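Local coordinates for protein poly(ADP-ribose) glycohydrolase (PDB 3SIG) that hydrolyses the ribose-ribose glycosidic bonds of poly(ADP-ribose), probably releasing ADP-ribose through its macrodomain-type catalytic fold, at residues E10-S24 against F156-Y168. Sequence-based numbering, arbitrary orientation.
Sequences ETVEILERGRYTAPS and FRDDAGRLLEEPY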
loop_
_atom_site.group_PDB
_atom_site.type_symbol
_atom_site.label_atom_id
_atom_site.label_comp_id
_atom_site.label_asym_id
_atom_site.label_seq_id
_atom_site.Cartn_x
_atom_site.Cartn_y
_atom_site.Cartn_z
ATOM N N GLU A 10 15.236 3.790 13.987
ATOM C CA GLU A 10 14.965 5.181 14.355
ATOM C C GLU A 10 13.454 5.470 14.268
ATOM O O GLU A 10 12.886 6.127 15.134
ATOM C CB GLU A 10 15.711 6.140 13.453
ATOM C CG GLU A 10 15.551 7.602 13.881
ATOM C CD GLU A 10 16.269 8.569 12.969
ATOM O OE1 GLU A 10 15.887 8.709 11.801
ATOM O OE2 GLU A 10 17.222 9.215 13.441
ATOM N N THR A 11 12.815 4.941 13.232
ATOM C CA THR A 11 11.376 5.139 13.088
ATOM C C THR A 11 10.626 4.489 14.249
ATOM O O THR A 11 9.720 5.099 14.823
ATOM C CB THR A 11 10.914 4.609 11.756
ATOM O OG1 THR A 11 11.445 5.460 10.747
ATOM C CG2 THR A 11 9.367 4.593 11.647
ATOM N N VAL A 12 10.994 3.276 14.634
ATOM C CA VAL A 12 10.372 2.691 15.806
ATOM C C VAL A 12 10.573 3.538 17.065
ATOM O O VAL A 12 9.635 3.677 17.837
ATOM C CB VAL A 12 10.882 1.272 16.016
ATOM C CG1 VAL A 12 10.510 0.766 17.435
ATOM C CG2 VAL A 12 10.314 0.372 14.935
ATOM N N GLU A 13 11.762 4.113 17.261
ATOM C CA GLU A 13 12.021 5.021 18.391
ATOM C C GLU A 13 11.092 6.242 18.326
ATOM O O GLU A 13 10.510 6.660 19.325
ATOM C CB GLU A 13 13.489 5.499 18.427
ATOM C CG GLU A 13 13.757 6.545 19.529
ATOM C CD GLU A 13 15.213 7.042 19.614
ATOM O OE1 GLU A 13 16.093 6.473 18.940
ATOM O OE2 GLU A 13 15.471 8.010 20.364
ATOM N N ILE A 14 10.968 6.795 17.132
ATOM C CA ILE A 14 10.123 7.968 16.898
ATOM C C ILE A 14 8.682 7.652 17.258
ATOM O O ILE A 14 7.993 8.451 17.913
ATOM C CB ILE A 14 10.257 8.464 15.441
ATOM C CG1 ILE A 14 11.590 9.178 15.274
ATOM C CG2 ILE A 14 9.102 9.380 15.062
ATOM C CD1 ILE A 14 11.957 9.386 13.847
ATOM N N LEU A 15 8.218 6.467 16.852
ATOM C CA LEU A 15 6.836 6.086 17.128
ATOM C C LEU A 15 6.630 5.866 18.626
ATOM O O LEU A 15 5.532 6.128 19.118
ATOM C CB LEU A 15 6.393 4.868 16.307
ATOM C CG LEU A 15 6.473 5.047 14.799
ATOM C CD1 LEU A 15 6.219 3.725 14.078
ATOM C CD2 LEU A 15 5.486 6.069 14.297
ATOM N N GLU A 16 7.659 5.433 19.366
ATOM C CA GLU A 16 7.536 5.323 20.815
ATOM C C GLU A 16 7.566 6.691 21.510
ATOM O O GLU A 16 6.810 6.948 22.444
ATOM C CB GLU A 16 8.690 4.507 21.381
ATOM C CG GLU A 16 8.641 3.043 21.055
ATOM C CD GLU A 16 7.456 2.353 21.711
ATOM O OE1 GLU A 16 7.229 2.611 22.924
ATOM O OE2 GLU A 16 6.782 1.592 20.990
ATOM N N ARG A 17 8.489 7.568 21.109
ATOM C CA ARG A 17 8.707 8.833 21.798
ATOM C C ARG A 17 7.649 9.863 21.401
ATOM O O ARG A 17 7.407 10.788 22.151
ATOM C CB ARG A 17 10.102 9.388 21.502
ATOM C CG ARG A 17 11.231 8.546 22.064
ATOM C CD ARG A 17 11.392 8.764 23.552
ATOM N NE ARG A 17 12.765 8.480 23.955
ATOM C CZ ARG A 17 13.822 9.217 23.609
ATOM N NH1 ARG A 17 13.675 10.302 22.856
ATOM N NH2 ARG A 17 15.039 8.873 24.010
ATOM N N GLY A 18 7.047 9.710 20.235
ATOM C CA GLY A 18 5.982 10.603 19.793
ATOM C C GLY A 18 6.435 11.907 19.148
ATOM O O GLY A 18 5.602 12.763 18.936
ATOM N N ARG A 19 7.689 12.017 18.742
ATOM C CA ARG A 19 8.198 13.232 18.103
ATOM C C ARG A 19 9.493 12.853 17.377
ATOM O O ARG A 19 10.112 11.798 17.665
ATOM C CB ARG A 19 8.395 14.378 19.126
ATOM C CG ARG A 19 9.339 14.064 20.319
ATOM C CD ARG A 19 9.336 15.185 21.361
ATOM N NE ARG A 19 7.995 15.726 21.551
ATOM C CZ ARG A 19 7.290 15.610 22.654
ATOM N NH1 ARG A 19 7.811 15.008 23.703
ATOM N NH2 ARG A 19 6.071 16.119 22.724
ATOM N N TYR A 20 9.894 13.702 16.427
ATOM C CA TYR A 20 11.182 13.562 15.759
ATOM C C TYR A 20 11.768 14.920 15.487
ATOM O O TYR A 20 11.079 15.928 15.559
ATOM C CB TYR A 20 11.022 12.772 14.471
ATOM C CG TYR A 20 10.242 13.457 13.350
ATOM C CD1 TYR A 20 10.855 14.343 12.475
ATOM C CD2 TYR A 20 8.899 13.178 13.134
ATOM C CE1 TYR A 20 10.132 14.959 11.455
ATOM C CE2 TYR A 20 8.185 13.781 12.114
ATOM C CZ TYR A 20 8.795 14.651 11.261
ATOM O OH TYR A 20 8.050 15.238 10.254
ATOM N N THR A 21 13.059 14.952 15.174
ATOM C CA THR A 21 13.745 16.176 14.850
ATOM C C THR A 21 13.998 16.263 13.346
ATOM O O THR A 21 14.670 15.409 12.758
ATOM C CB THR A 21 15.044 16.260 15.607
ATOM O OG1 THR A 21 14.736 16.160 16.996
ATOM C CG2 THR A 21 15.731 17.570 15.338
ATOM N N ALA A 22 13.428 17.279 12.714
ATOM C CA ALA A 22 13.615 17.518 11.300
ATOM C C ALA A 22 14.984 18.127 11.020
ATOM O O ALA A 22 15.678 18.579 11.932
ATOM C CB ALA A 22 12.517 18.428 10.761
ATOM N N PRO A 23 15.390 18.158 9.744
ATOM C CA PRO A 23 16.741 18.639 9.462
ATOM C C PRO A 23 16.990 20.092 9.846
ATOM O O PRO A 23 18.134 20.436 10.140
ATOM C CB PRO A 23 16.861 18.431 7.948
ATOM C CG PRO A 23 16.012 17.294 7.665
ATOM C CD PRO A 23 14.823 17.443 8.587
ATOM N N SER A 24 15.951 20.922 9.844
ATOM C CA SER A 24 16.088 22.321 10.266
ATOM C C SER A 24 16.357 22.411 11.743
ATOM O O SER A 24 16.845 23.443 12.211
ATOM C CB SER A 24 14.794 23.090 10.004
ATOM O OG SER A 24 13.766 22.607 10.855
ATOM N N PHE A 156 6.409 10.894 7.316
ATOM C CA PHE A 156 7.397 11.851 7.814
ATOM C C PHE A 156 8.811 11.611 7.290
ATOM O O PHE A 156 9.757 12.204 7.846
ATOM C CB PHE A 156 7.367 11.924 9.366
ATOM C CG PHE A 156 7.410 10.576 10.056
ATOM C CD1 PHE A 156 6.251 10.014 10.564
ATOM C CD2 PHE A 156 8.602 9.883 10.213
ATOM C CE1 PHE A 156 6.284 8.784 11.194
ATOM C CE2 PHE A 156 8.632 8.644 10.829
ATOM C CZ PHE A 156 7.471 8.094 11.307
ATOM N N ARG A 157 8.989 10.842 6.206
ATOM C CA ARG A 157 10.270 10.783 5.503
ATOM C C ARG A 157 10.062 10.925 4.012
ATOM O O ARG A 157 8.990 10.529 3.493
ATOM C CB ARG A 157 11.054 9.488 5.750
ATOM C CG ARG A 157 11.415 9.202 7.172
ATOM C CD ARG A 157 12.390 8.033 7.261
ATOM N NE ARG A 157 12.522 7.602 8.632
ATOM C CZ ARG A 157 13.477 8.024 9.435
ATOM N NH1 ARG A 157 14.389 8.863 8.999
ATOM N NH2 ARG A 157 13.515 7.598 10.686
ATOM N N ASP A 158 11.067 11.434 3.306
ATOM C CA ASP A 158 11.087 11.428 1.847
ATOM C C ASP A 158 11.717 10.137 1.314
ATOM O O ASP A 158 12.040 9.255 2.083
ATOM C CB ASP A 158 11.790 12.665 1.309
ATOM C CG ASP A 158 13.285 12.686 1.595
ATOM O OD1 ASP A 158 13.921 11.691 2.004
ATOM O OD2 ASP A 158 13.890 13.767 1.359
ATOM N N ASP A 159 11.927 10.073 -0.006
ATOM C CA ASP A 159 12.392 8.840 -0.657
ATOM C C ASP A 159 13.804 8.461 -0.177
ATOM O O ASP A 159 14.174 7.278 -0.132
ATOM C CB ASP A 159 12.391 8.997 -2.187
ATOM C CG ASP A 159 10.993 9.036 -2.798
ATOM O OD1 ASP A 159 10.024 8.514 -2.178
ATOM O OD2 ASP A 159 10.888 9.593 -3.925
ATOM N N ALA A 160 14.578 9.459 0.224
ATOM C CA ALA A 160 15.952 9.221 0.653
ATOM C C ALA A 160 16.069 8.857 2.133
ATOM O O ALA A 160 17.167 8.545 2.613
ATOM C CB ALA A 160 16.801 10.443 0.358
ATOM N N GLY A 161 14.968 8.933 2.870
ATOM C CA GLY A 161 14.990 8.621 4.279
ATOM C C GLY A 161 15.122 9.854 5.148
ATOM O O GLY A 161 15.179 9.714 6.360
ATOM N N ARG A 162 15.159 11.043 4.549
ATOM C CA ARG A 162 15.243 12.301 5.308
ATOM C C ARG A 162 13.915 12.654 5.962
ATOM O O ARG A 162 12.854 12.545 5.341
ATOM C CB ARG A 162 15.656 13.437 4.379
ATOM C CG ARG A 162 17.104 13.390 3.906
ATOM C CD ARG A 162 18.040 14.001 4.928
ATOM N NE ARG A 162 17.785 15.431 5.118
ATOM C CZ ARG A 162 18.482 16.407 4.540
ATOM N NH1 ARG A 162 19.491 16.120 3.728
ATOM N NH2 ARG A 162 18.167 17.673 4.774
ATOM N N LEU A 163 13.970 13.056 7.229
ATOM C CA LEU A 163 12.775 13.417 7.952
ATOM C C LEU A 163 12.190 14.705 7.378
ATOM O O LEU A 163 12.941 15.592 6.980
ATOM C CB LEU A 163 13.059 13.546 9.460
ATOM C CG LEU A 163 13.351 12.204 10.145
ATOM C CD1 LEU A 163 14.114 12.402 11.456
ATOM C CD2 LEU A 163 12.067 11.425 10.366
ATOM N N LEU A 164 10.865 14.840 7.387
ATOM C CA LEU A 164 10.201 15.972 6.752
ATOM C C LEU A 164 9.974 17.106 7.723
ATOM O O LEU A 164 9.633 16.907 8.895
ATOM C CB LEU A 164 8.851 15.542 6.167
ATOM C CG LEU A 164 8.894 14.466 5.082
ATOM C CD1 LEU A 164 7.505 14.111 4.588
ATOM C CD2 LEU A 164 9.724 14.922 3.902
ATOM N N GLU A 165 10.110 18.314 7.206
ATOM C CA GLU A 165 9.782 19.510 7.993
ATOM C C GLU A 165 8.303 19.541 8.338
ATOM O O GLU A 165 7.904 19.924 9.434
ATOM C CB GLU A 165 10.134 20.775 7.217
ATOM C CG GLU A 165 11.619 20.939 6.955
ATOM C CD GLU A 165 12.439 21.078 8.233
ATOM O OE1 GLU A 165 11.912 21.639 9.211
ATOM O OE2 GLU A 165 13.599 20.602 8.261
ATOM N N GLU A 166 7.486 19.041 7.411
ATOM C CA GLU A 166 6.049 19.011 7.590
ATOM C C GLU A 166 5.525 17.644 7.162
ATOM O O GLU A 166 5.514 17.339 5.987
ATOM C CB GLU A 166 5.403 20.101 6.724
ATOM C CG GLU A 166 3.878 20.112 6.741
ATOM C CD GLU A 166 3.312 20.584 8.063
ATOM O OE1 GLU A 166 3.571 21.749 8.439
ATOM O OE2 GLU A 166 2.613 19.788 8.726
ATOM N N PRO A 167 5.118 16.849 8.117
ATOM C CA PRO A 167 4.513 15.547 7.800
ATOM C C PRO A 167 3.156 15.711 7.121
ATOM O O PRO A 167 2.512 16.730 7.230
ATOM C CB PRO A 167 4.359 14.892 9.164
ATOM C CG PRO A 167 4.397 16.051 10.149
ATOM C CD PRO A 167 5.201 17.096 9.565
ATOM N N TYR A 168 2.735 14.691 6.414
ATOM C CA TYR A 168 1.421 14.682 5.789
ATOM C C TYR A 168 0.752 13.385 6.143
ATOM O O TYR A 168 1.420 12.454 6.525
ATOM C CB TYR A 168 1.513 14.926 4.267
ATOM C CG TYR A 168 2.292 13.910 3.483
ATOM C CD1 TYR A 168 3.663 13.903 3.482
ATOM C CD2 TYR A 168 1.641 12.912 2.766
ATOM C CE1 TYR A 168 4.383 12.976 2.789
ATOM C CE2 TYR A 168 2.345 11.993 2.060
ATOM C CZ TYR A 168 3.715 11.993 2.068
ATOM O OH TYR A 168 4.429 11.042 1.334
HETATM O O HOH W 1 16.886 10.374 9.870
#
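The N-terminal helix 2-17 and the short strand 19-21 after it pack on the beta hairpin in which strand 147-157 turns back into strand 163-175. The guanidinium of Arg157 meets Glu10 end-on: NH2 to OE1 is 2.8 Å and NH1 to the same OE1 3.2 Å, a salt bridge in which the carboxylate and guanidinium planes are only 4° apart. NH2 also donates to Thr11 OG1 at 3.0 Å, in the guanidinium plane, while NH1 reaches Gly161 O in the hairpin loop and a water shared with Glu10. Arg117 O, outside both segments, takes a bond from Arg157 NE and another from Thr11 OG1. A leucine in place of Arg157 would probably leave the Glu10 carboxylate without its countercharge and Thr11 OG1 and Gly161 O without this donor.

Farther along, Tyr20, its CG between the backbone N and the carbonyl carbon (chi1 68°), lays its ring against Leu163 and brings OH to Leu164 O, a hydrogen bond of 2.7 Å. Leu163 CD2 lies over one face of this ring in a CH-pi contact, 4.2 Å from the centroid, and meets Ile14 CD1 tip to tip. Phe156 CB touches Tyr20 CE2 at 3.4 Å; the Phe156 ring edge faces Thr11 CG2 and Leu15 CD2. At the far end Glu165 clasps Ser24, OE2 taking the backbone N through its syn lone pair and OE1 the hydroxyl at 2.7 Å. The contact fastens helix 2-17 and strand 19-21 to the turn end of a hairpin in the mixed sheet of a macrodomain-type fold, with the Arg157 side chain about 12 Å from the bound ADP-ribose.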